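PDB 6V04: uncharacterized SRPBCC domain-containing protein from Micromonospora chersina, which is of unknown biochemical function but belongs to the START/Bet v1-like proteins and is involved in dynemicin biosynthesis, possibly as a cyclase or aromatase. Local coordinates for residues Tyr145-Glu150 against Gln254-Arg259; Val222-Val227 against Trp245-Leu250; Phe186-Glu191 against His260-Thr265. All coordinates share one frame; numbering follows the deposited sequence. Where two conformers were deposited one is given.

All three contacts belong to the C-terminal half of the chain, where helix 252-277 lies against a seven-stranded antiparallel sheet. Contacts 1 and 3 take successive segments of that helix, 254-259 and 260-265, and their centres are about 13 Å apart. Contact 2, whose centre is about 11 Å from that of contact 1, joins the sheet to the loop leading into the helix; E255 OE2 of contact 1 probably accepts a hydrogen bond from L250 N there, at 3.1 Å. W245 ties contact 2 to contact 3, its CH2 lying 3.3 Å from F262 CG. At contact 1 sodium is bound by D146 and magnesium by Q149, while contact 3 lies away from both metal sites.

Contact 1. Residues Tyr145-Glu150 against Gln254-Arg259; sequences YDWRQE and QERTLR. With NA (sodium ion), chain B; MG (magnesium ion), chain C.
R259 reaches from helix 252-277 to two backbone carbonyls of the loop 145-150. Its NE donates to R148 O at 2.9 Å and its NH2 to E150 O at 2.8 Å, both bonds bent, with N-H...O angles of 140° and 146°. The turn at chi2 (-87°) swings the guanidinium toward these acceptors, and NH1 is taken by D62 and by D60 O. R148 NH1 comes within 3.6 Å of R259 NH2, yet it has salt bridges to D62 and D152, so acidic groups probably offset the two like charges. W147 lays its indole on the helix: R256 CB stands 3.6 Å over the centre of the five-membered ring, and NE1 donates to D252 OD1. The R256 guanidinium sets a face over D146 O; its NH2 bonds G59 O, while NH1 meets D146 OD2 through a water. W147 N donates to D146 OD1. Sodium is coordinated by that D146 oxygen, OD1, at 2.4 Å and by two waters. Q149, which makes no contact with the helix segment, binds magnesium through OE1. Arginine bonds to main-chain oxygens thus probably hold the linker between the protein's two halves in place, while D146 and Q149 bind the metals.

Contact 2. Residues Val222-Val227 against Trp245-Leu250; sequences VTACQV and WHRLGL
The loop that carries the chain from strand 236-243 into helix 252-277 here closes over the start of strand 223-230, part of the antiparallel sheet in the C-terminal half of this START/Bet v1-like protein. T223 makes the apolar part of the contact. Its methyl CG2 stands over one face of the W245 indole in a CH-pi contact, 3.9 Å from the centroid of the six-membered ring and 11° off the ring normal, nearly over the centre of that ring and so toward the rim of the indole as a whole. The same methyl also touches L248 CD2, again at 3.9 Å, so ring and leucine meet it from two adjacent sides. With OG1 set between the backbone N and the carbonyl carbon (chi1 65°), the hydroxyl is directed to V214 O and H242 NE2, which leaves the methyl for the loop.

R247 supplies the polar link. Its chain runs extended from CG to NE, and in the conformer described, one of two deposited, NH2 donates to V222 O at 2.8 Å, approaching almost in line with the carbonyl; V222 O lies at the guanidinium edge, tilted modestly from its plane.

Around this pairing, W245 NE1 donates to H242 O at the end of strand 236-243. L248 rests on E255 and L258 of helix 252-277, while main-chain bonds join strand 223-230 to strands 209-214 and 236-243.

Contact 3. Residues Phe186-Glu191 against His260-Thr265; sequences FFVVDE and HRFAAT
The F262 ring carries V188 CG2 over the centre of one face, 3.7 Å from the centroid, in a CH-pi contact with the two side chains crossing at about a right angle. F186 lies beside it with its plane turned by only 12°, but the centroids are 5.6 Å apart and the rings barely overlap; F186 CE1 and F262 CE2 meet at 3.5 Å. F197 adds an edge-to-face partner to F262. On the R261 guanidinium, V188 CG1 covers one face and the D190 carboxylate lies at the edge.

In V188, chi1 of 177° sets CG1 anti to the backbone N, over the guanidinium, and CG2 anti to the carbonyl carbon, over the F262 ring. CG1 also packs 3.4 Å from T265 OG1. Here the long C-terminal helix, packed on an antiparallel sheet as in START/Bet v1-like folds, lies against the end of strand 183-187 and the loop that follows, with F186 of the strand pressed against the helix.

R261 grips D190 side-on in a salt bridge. NE donates to OD2 at 2.8 Å, in the guanidinium plane and on the syn lone pair, and NH2 donates to OD1 at 2.9 Å. A leucine in place of R261 would probably leave the D190 carboxylate without its counter-charge. A water donates to both D190 OD2 and R261 O, linking the carboxylate to the helix backbone as well.

Contact 1. Residues Tyr145-Glu150 against Gln254-Arg259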
loop_
_atom_site.group_PDB
_atom_site.type_symbol
_atom_site.label_atom_id
_atom_site.label_comp_id
_atom_site.label_asym_id
_atom_site.label_seq_id
_atom_site.Cartn_x
_atom_site.Cartn_y
_atom_site.Cartn_z
ATOM N N TYR A 145 -13.368 -2.124 -3.008
ATOM C CA TYR A 145 -13.337 -0.663 -3.005
ATOM C C TYR A 145 -12.824 -0.169 -4.347
ATOM O O TYR A 145 -12.134 -0.895 -5.070
ATOM C CB TYR A 145 -12.478 -0.106 -1.874
ATOM C CG TYR A 145 -11.003 -0.452 -1.880
ATOM C CD1 TYR A 145 -10.082 0.266 -2.637
ATOM C CD2 TYR A 145 -10.519 -1.445 -1.053
ATOM C CE1 TYR A 145 -8.719 -0.046 -2.605
ATOM C CE2 TYR A 145 -9.176 -1.756 -1.005
ATOM C CZ TYR A 145 -8.274 -1.061 -1.770
ATOM O OH TYR A 145 -6.929 -1.408 -1.670
ATOM N N ASP A 146 -13.211 1.065 -4.712
ATOM C CA ASP A 146 -12.768 1.579 -6.001
ATOM C C ASP A 146 -11.404 2.243 -5.913
ATOM O O ASP A 146 -10.530 1.968 -6.746
ATOM C CB ASP A 146 -13.804 2.535 -6.616
ATOM C CG ASP A 146 -14.283 3.643 -5.693
ATOM O OD1 ASP A 146 -13.846 3.767 -4.538
ATOM O OD2 ASP A 146 -15.146 4.427 -6.169
ATOM N N TRP A 147 -11.170 3.053 -4.886
ATOM C CA TRP A 147 -9.861 3.654 -4.689
ATOM C C TRP A 147 -9.700 4.027 -3.222
ATOM O O TRP A 147 -10.656 4.437 -2.561
ATOM C CB TRP A 147 -9.664 4.860 -5.635
ATOM C CG TRP A 147 -10.565 6.042 -5.427
ATOM C CD1 TRP A 147 -11.811 6.247 -5.977
ATOM C CD2 TRP A 147 -10.266 7.223 -4.678
ATOM N NE1 TRP A 147 -12.302 7.467 -5.584
ATOM C CE2 TRP A 147 -11.373 8.083 -4.783
ATOM C CE3 TRP A 147 -9.171 7.627 -3.910
ATOM C CZ2 TRP A 147 -11.413 9.326 -4.157
ATOM C CZ3 TRP A 147 -9.216 8.836 -3.276
ATOM C CH2 TRP A 147 -10.327 9.690 -3.411
ATOM N N ARG A 148 -8.496 3.821 -2.707
ATOM C CA ARG A 148 -8.242 4.026 -1.288
ATOM C C ARG A 148 -7.977 5.498 -0.989
ATOM O O ARG A 148 -7.178 6.154 -1.669
ATOM C CB ARG A 148 -7.063 3.156 -0.870
ATOM C CG ARG A 148 -6.830 3.097 0.623
ATOM C CD ARG A 148 -6.009 1.894 1.017
ATOM N NE ARG A 148 -4.649 1.975 0.521
ATOM C CZ ARG A 148 -3.616 2.441 1.219
ATOM N NH1 ARG A 148 -2.416 2.464 0.670
ATOM N NH2 ARG A 148 -3.771 2.886 2.464
ATOM N N GLN A 149 -8.612 6.007 0.072
ATOM C CA GLN A 149 -8.608 7.447 0.300
ATOM C C GLN A 149 -7.249 8.009 0.679
ATOM O O GLN A 149 -7.045 9.219 0.529
ATOM C CB GLN A 149 -9.620 7.821 1.376
ATOM C CG GLN A 149 -9.307 7.312 2.769
ATOM C CD GLN A 149 -10.488 7.478 3.711
ATOM O OE1 GLN A 149 -11.588 6.978 3.451
ATOM N NE2 GLN A 149 -10.268 8.188 4.807
ATOM N N GLU A 150 -6.327 7.201 1.197
ATOM C CA GLU A 150 -5.002 7.676 1.577
ATOM C C GLU A 150 -3.944 6.883 0.827
ATOM O O GLU A 150 -4.191 5.746 0.400
ATOM C CB GLU A 150 -4.763 7.575 3.091
ATOM C CG GLU A 150 -5.233 6.298 3.735
ATOM C CD GLU A 150 -5.248 6.419 5.245
ATOM O OE1 GLU A 150 -4.157 6.536 5.838
ATOM O OE2 GLU A 150 -6.351 6.431 5.832
ATOM N N GLN A 254 -11.995 12.928 -10.649
ATOM C CA GLN A 254 -10.846 13.805 -10.452
ATOM C C GLN A 254 -10.046 13.398 -9.221
ATOM O O GLN A 254 -8.814 13.357 -9.265
ATOM C CB GLN A 254 -11.301 15.260 -10.326
ATOM C CG GLN A 254 -11.679 15.911 -11.653
ATOM C CD GLN A 254 -12.329 17.267 -11.477
ATOM O OE1 GLN A 254 -13.167 17.473 -10.592
ATOM N NE2 GLN A 254 -11.959 18.207 -12.343
ATOM N N GLU A 255 -10.736 13.106 -8.118
ATOM C CA GLU A 255 -10.067 12.721 -6.882
ATOM C C GLU A 255 -9.323 11.409 -7.059
ATOM O O GLU A 255 -8.162 11.279 -6.650
ATOM C CB GLU A 255 -11.107 12.635 -5.758
ATOM C CG GLU A 255 -11.669 13.999 -5.375
ATOM C CD GLU A 255 -12.830 13.962 -4.387
ATOM O OE1 GLU A 255 -13.469 12.886 -4.208
ATOM O OE2 GLU A 255 -13.090 15.033 -3.785
ATOM N N ARG A 256 -9.981 10.421 -7.664
ATOM C CA ARG A 256 -9.352 9.132 -7.908
ATOM C C ARG A 256 -8.124 9.260 -8.795
ATOM O O ARG A 256 -7.093 8.620 -8.542
ATOM C CB ARG A 256 -10.360 8.189 -8.537
ATOM C CG ARG A 256 -9.777 6.872 -8.936
ATOM C CD ARG A 256 -10.830 5.953 -9.438
ATOM N NE ARG A 256 -10.255 4.660 -9.790
ATOM C CZ ARG A 256 -10.968 3.561 -9.976
ATOM N NH1 ARG A 256 -12.279 3.589 -9.833
ATOM N NH2 ARG A 256 -10.361 2.422 -10.307
ATOM N N THR A 257 -8.226 10.045 -9.864
ATOM C CA THR A 257 -7.101 10.194 -10.773
ATOM C C THR A 257 -5.916 10.850 -10.075
ATOM O O THR A 257 -4.767 10.419 -10.243
ATOM C CB THR A 257 -7.555 10.995 -11.999
ATOM O OG1 THR A 257 -8.566 10.259 -12.693
ATOM C CG2 THR A 257 -6.404 11.244 -12.943
ATOM N N LEU A 258 -6.171 11.891 -9.280
ATOM C CA LEU A 258 -5.096 12.502 -8.512
ATOM C C LEU A 258 -4.459 11.488 -7.574
ATOM O O LEU A 258 -3.233 11.394 -7.504
ATOM C CB LEU A 258 -5.620 13.695 -7.723
ATOM C CG LEU A 258 -5.880 14.950 -8.554
ATOM C CD1 LEU A 258 -6.827 15.872 -7.813
ATOM C CD2 LEU A 258 -4.578 15.672 -8.903
ATOM N N ARG A 259 -5.273 10.740 -6.825
ATOM C CA ARG A 259 -4.728 9.763 -5.882
ATOM C C ARG A 259 -3.849 8.752 -6.605
ATOM O O ARG A 259 -2.728 8.458 -6.167
ATOM C CB ARG A 259 -5.870 9.070 -5.141
ATOM C CG ARG A 259 -5.418 8.136 -4.031
ATOM C CD ARG A 259 -5.125 6.727 -4.492
ATOM N NE ARG A 259 -4.826 5.933 -3.295
ATOM C CZ ARG A 259 -3.972 4.926 -3.227
ATOM N NH1 ARG A 259 -3.298 4.485 -4.268
ATOM N NH2 ARG A 259 -3.773 4.341 -2.044
HETATM NA NA NA B . -15.023 5.019 -2.904
HETATM MG MG MG C . -13.481 6.750 4.199
HETATM O O HOH W 1 -14.300 5.572 -8.538
HETATM O O HOH W 2 -15.596 6.577 -4.787
HETATM O O HOH W 3 -12.931 6.105 -2.567
#

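Contact 2. Residues Val222-Val227 against Trp245-Leu250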
loop_
_atom_site.group_PDB
_atom_site.type_symbol
_atom_site.label_atom_id
_atom_site.label_comp_id
_atom_site.label_asym_id
_atom_site.label_seq_id
_atom_site.Cartn_x
_atom_site.Cartn_y
_atom_site.Cartn_z
ATOM N N VAL A 222 -6.381 21.328 1.347
ATOM C CA VAL A 222 -5.059 20.933 0.893
ATOM C C VAL A 222 -4.827 19.483 1.289
ATOM O O VAL A 222 -5.453 18.956 2.212
ATOM C CB VAL A 222 -3.939 21.843 1.461
ATOM C CG1 VAL A 222 -4.222 23.296 1.149
ATOM C CG2 VAL A 222 -3.780 21.620 2.959
ATOM N N THR A 223 -3.936 18.818 0.564
ATOM C CA THR A 223 -3.505 17.489 0.972
ATOM C C THR A 223 -2.313 17.608 1.920
ATOM O O THR A 223 -1.613 18.620 1.940
ATOM C CB THR A 223 -3.148 16.623 -0.235
ATOM O OG1 THR A 223 -2.016 17.152 -0.924
ATOM C CG2 THR A 223 -4.315 16.506 -1.187
ATOM N N ALA A 224 -2.116 16.577 2.748
ATOM C CA ALA A 224 -1.136 16.609 3.828
ATOM C C ALA A 224 -0.200 15.424 3.693
ATOM O O ALA A 224 -0.653 14.280 3.572
ATOM C CB ALA A 224 -1.821 16.585 5.193
ATOM N N CYS A 225 1.098 15.690 3.746
ATOM C CA CYS A 225 2.107 14.662 3.550
ATOM C C CYS A 225 3.000 14.576 4.773
ATOM O O CYS A 225 3.476 15.598 5.279
ATOM C CB CYS A 225 2.945 14.952 2.316
ATOM S SG CYS A 225 4.172 13.696 2.047
ATOM N N GLN A 226 3.244 13.346 5.212
ATOM C CA GLN A 226 4.123 13.055 6.333
ATOM C C GLN A 226 5.107 11.991 5.883
ATOM O O GLN A 226 4.695 10.929 5.409
ATOM C CB GLN A 226 3.323 12.574 7.544
ATOM C CG GLN A 226 2.320 13.578 8.068
ATOM C CD GLN A 226 0.916 13.012 8.154
ATOM O OE1 GLN A 226 0.726 11.834 8.457
ATOM N NE2 GLN A 226 -0.078 13.849 7.873
ATOM N N VAL A 227 6.395 12.273 6.029
ATOM C CA VAL A 227 7.477 11.346 5.722
ATOM C C VAL A 227 8.276 11.144 7.006
ATOM O O VAL A 227 8.578 12.111 7.711
ATOM C CB VAL A 227 8.379 11.895 4.603
ATOM C CG1 VAL A 227 9.500 10.913 4.272
ATOM C CG2 VAL A 227 7.564 12.204 3.365
ATOM N N TRP A 245 -7.251 13.145 -0.204
ATOM C CA TRP A 245 -7.795 13.016 -1.557
ATOM C C TRP A 245 -9.312 12.961 -1.554
ATOM O O TRP A 245 -9.966 13.484 -2.474
ATOM C CB TRP A 245 -7.220 11.756 -2.215
ATOM C CG TRP A 245 -5.743 11.775 -2.106
ATOM C CD1 TRP A 245 -4.973 11.047 -1.241
ATOM C CD2 TRP A 245 -4.856 12.630 -2.816
ATOM N NE1 TRP A 245 -3.649 11.398 -1.389
ATOM C CE2 TRP A 245 -3.555 12.362 -2.361
ATOM C CE3 TRP A 245 -5.036 13.596 -3.821
ATOM C CZ2 TRP A 245 -2.439 13.038 -2.851
ATOM C CZ3 TRP A 245 -3.929 14.255 -4.308
ATOM C CH2 TRP A 245 -2.651 13.972 -3.843
ATOM N N HIS A 246 -9.888 12.334 -0.545
ATOM C CA HIS A 246 -11.336 12.178 -0.445
ATOM C C HIS A 246 -12.059 13.425 0.059
ATOM O O HIS A 246 -13.295 13.429 0.086
ATOM C CB HIS A 246 -11.648 11.015 0.495
ATOM C CG HIS A 246 -11.213 11.260 1.905
ATOM N ND1 HIS A 246 -9.902 11.522 2.243
ATOM C CD2 HIS A 246 -11.918 11.313 3.056
ATOM C CE1 HIS A 246 -9.822 11.722 3.546
ATOM N NE2 HIS A 246 -11.030 11.600 4.062
ATOM N N ARG A 247 -11.346 14.461 0.495
ATOM C CA ARG A 247 -11.988 15.666 1.012
ATOM C C ARG A 247 -11.666 16.891 0.163
ATOM O O ARG A 247 -11.718 18.017 0.659
ATOM C CB ARG A 247 -11.597 15.907 2.473
ATOM C CG ARG A 247 -10.112 15.852 2.763
ATOM C CD ARG A 247 -9.841 16.287 4.198
ATOM N NE ARG A 247 -8.505 15.923 4.651
ATOM C CZ ARG A 247 -7.397 16.612 4.394
ATOM N NH1 ARG A 247 -6.230 16.184 4.862
ATOM N NH2 ARG A 247 -7.448 17.718 3.668
ATOM N N LEU A 248 -11.326 16.685 -1.106
ATOM C CA LEU A 248 -10.987 17.782 -2.003
ATOM C C LEU A 248 -12.194 18.506 -2.570
ATOM O O LEU A 248 -12.020 19.593 -3.119
ATOM C CB LEU A 248 -10.130 17.249 -3.152
ATOM C CG LEU A 248 -8.755 16.697 -2.756
ATOM C CD1 LEU A 248 -8.054 16.147 -3.981
ATOM C CD2 LEU A 248 -7.911 17.756 -2.091
ATOM N N GLY A 249 -13.401 17.954 -2.453
ATOM C CA GLY A 249 -14.555 18.625 -3.020
ATOM C C GLY A 249 -14.550 18.664 -4.527
ATOM O O GLY A 249 -15.135 19.581 -5.124
ATOM N N LEU A 250 -13.906 17.696 -5.162
ATOM C CA LEU A 250 -13.859 17.562 -6.607
ATOM C C LEU A 250 -14.708 16.361 -7.019
ATOM O O LEU A 250 -15.249 15.622 -6.179
ATOM C CB LEU A 250 -12.407 17.431 -7.085
ATOM C CG LEU A 250 -11.506 18.639 -6.826
ATOM C CD1 LEU A 250 -10.082 18.311 -7.174
ATOM C CD2 LEU A 250 -11.982 19.831 -7.635
#

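Contact 3. Residues Phe186-Glu191 against His260-Thr265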
loop_
_atom_site.group_PDB
_atom_site.type_symbol
_atom_site.label_atom_id
_atom_site.label_comp_id
_atom_site.label_asym_id
_atom_site.label_seq_id
_atom_site.Cartn_x
_atom_site.Cartn_y
_atom_site.Cartn_z
ATOM N N PHE A 186 5.866 20.752 -6.013
ATOM C CA PHE A 186 5.864 19.295 -6.054
ATOM C C PHE A 186 5.373 18.890 -7.436
ATOM O O PHE A 186 4.344 19.396 -7.892
ATOM C CB PHE A 186 4.948 18.747 -4.953
ATOM C CG PHE A 186 5.007 17.261 -4.766
ATOM C CD1 PHE A 186 4.275 16.411 -5.581
ATOM C CD2 PHE A 186 5.748 16.709 -3.722
ATOM C CE1 PHE A 186 4.291 15.052 -5.402
ATOM C CE2 PHE A 186 5.775 15.340 -3.536
ATOM C CZ PHE A 186 5.041 14.512 -4.365
ATOM N N PHE A 187 6.101 17.999 -8.107
ATOM C CA PHE A 187 5.827 17.657 -9.502
ATOM C C PHE A 187 5.345 16.222 -9.657
ATOM O O PHE A 187 5.909 15.294 -9.063
ATOM C CB PHE A 187 7.071 17.845 -10.356
ATOM C CG PHE A 187 7.565 19.250 -10.387
ATOM C CD1 PHE A 187 6.915 20.208 -11.141
ATOM C CD2 PHE A 187 8.670 19.621 -9.656
ATOM C CE1 PHE A 187 7.367 21.520 -11.177
ATOM C CE2 PHE A 187 9.122 20.930 -9.675
ATOM C CZ PHE A 187 8.475 21.877 -10.448
ATOM N N VAL A 188 4.307 16.051 -10.473
ATOM C CA VAL A 188 3.793 14.752 -10.887
ATOM C C VAL A 188 3.988 14.690 -12.393
ATOM O O VAL A 188 3.221 15.296 -13.156
ATOM C CB VAL A 188 2.323 14.555 -10.504
ATOM C CG1 VAL A 188 1.808 13.224 -11.008
ATOM C CG2 VAL A 188 2.165 14.636 -8.983
ATOM N N VAL A 189 5.005 13.963 -12.829
ATOM C CA VAL A 189 5.448 13.976 -14.218
ATOM C C VAL A 189 4.963 12.685 -14.875
ATOM O O VAL A 189 5.533 11.609 -14.669
ATOM C CB VAL A 189 6.968 14.143 -14.317
ATOM C CG1 VAL A 189 7.408 14.203 -15.777
ATOM C CG2 VAL A 189 7.418 15.383 -13.560
ATOM N N ASP A 190 3.911 12.787 -15.676
ATOM C CA ASP A 190 3.353 11.648 -16.392
ATOM C C ASP A 190 2.638 12.197 -17.623
ATOM O O ASP A 190 2.903 13.326 -18.045
ATOM C CB ASP A 190 2.458 10.811 -15.459
ATOM C CG ASP A 190 1.313 11.600 -14.877
ATOM O OD1 ASP A 190 0.979 12.671 -15.417
ATOM O OD2 ASP A 190 0.737 11.147 -13.863
ATOM N N GLU A 191 1.735 11.418 -18.207
ATOM C CA GLU A 191 1.074 11.852 -19.434
ATOM C C GLU A 191 -0.222 12.619 -19.185
ATOM O O GLU A 191 -0.946 12.910 -20.145
ATOM C CB GLU A 191 0.818 10.651 -20.345
ATOM C CG GLU A 191 2.107 10.004 -20.834
ATOM C CD GLU A 191 1.896 9.068 -22.010
ATOM O OE1 GLU A 191 0.743 8.651 -22.245
ATOM O OE2 GLU A 191 2.888 8.753 -22.702
ATOM N N HIS A 260 -4.333 8.230 -7.731
ATOM C CA HIS A 260 -3.580 7.259 -8.516
ATOM C C HIS A 260 -2.258 7.848 -9.012
ATOM O O HIS A 260 -1.196 7.223 -8.888
ATOM C CB HIS A 260 -4.469 6.786 -9.667
ATOM C CG HIS A 260 -4.000 5.544 -10.352
ATOM N ND1 HIS A 260 -4.877 4.609 -10.854
ATOM C CD2 HIS A 260 -2.757 5.084 -10.628
ATOM C CE1 HIS A 260 -4.196 3.632 -11.425
ATOM N NE2 HIS A 260 -2.909 3.899 -11.306
ATOM N N ARG A 261 -2.297 9.059 -9.564
ATOM C CA ARG A 261 -1.079 9.663 -10.095
ATOM C C ARG A 261 -0.071 9.950 -8.993
ATOM O O ARG A 261 1.137 9.739 -9.175
ATOM C CB ARG A 261 -1.414 10.948 -10.838
ATOM C CG ARG A 261 -2.270 10.746 -12.084
ATOM C CD ARG A 261 -2.653 12.082 -12.701
ATOM N NE ARG A 261 -1.468 12.793 -13.182
ATOM C CZ ARG A 261 -1.242 14.096 -13.053
ATOM N NH1 ARG A 261 -2.123 14.899 -12.463
ATOM N NH2 ARG A 261 -0.128 14.610 -13.546
ATOM N N PHE A 262 -0.536 10.470 -7.859
ATOM C CA PHE A 262 0.380 10.708 -6.751
ATOM C C PHE A 262 0.907 9.401 -6.178
ATOM O O PHE A 262 2.068 9.346 -5.757
ATOM C CB PHE A 262 -0.306 11.545 -5.675
ATOM C CG PHE A 262 -0.232 13.031 -5.919
ATOM C CD1 PHE A 262 -1.117 13.655 -6.782
ATOM C CD2 PHE A 262 0.710 13.811 -5.275
ATOM C CE1 PHE A 262 -1.062 15.025 -6.990
ATOM C CE2 PHE A 262 0.766 15.182 -5.474
ATOM C CZ PHE A 262 -0.116 15.791 -6.337
ATOM N N ALA A 263 0.106 8.329 -6.173
ATOM C CA ALA A 263 0.629 7.048 -5.686
ATOM C C ALA A 263 1.790 6.565 -6.546
ATOM O O ALA A 263 2.792 6.046 -6.029
ATOM C CB ALA A 263 -0.485 6.001 -5.649
ATOM N N ALA A 264 1.669 6.706 -7.864
ATOM C CA ALA A 264 2.759 6.309 -8.744
ATOM C C ALA A 264 3.979 7.186 -8.511
ATOM O O ALA A 264 5.122 6.715 -8.600
ATOM C CB ALA A 264 2.298 6.400 -10.194
ATOM N N THR A 265 3.754 8.468 -8.223
ATOM C CA THR A 265 4.863 9.376 -7.949
ATOM C C THR A 265 5.592 8.963 -6.681
ATOM O O THR A 265 6.829 8.930 -6.646
ATOM C CB THR A 265 4.345 10.806 -7.838
ATOM O OG1 THR A 265 3.840 11.205 -9.115
ATOM C CG2 THR A 265 5.437 11.777 -7.449
HETATM O O HOH W 4 1.825 9.473 -12.106
#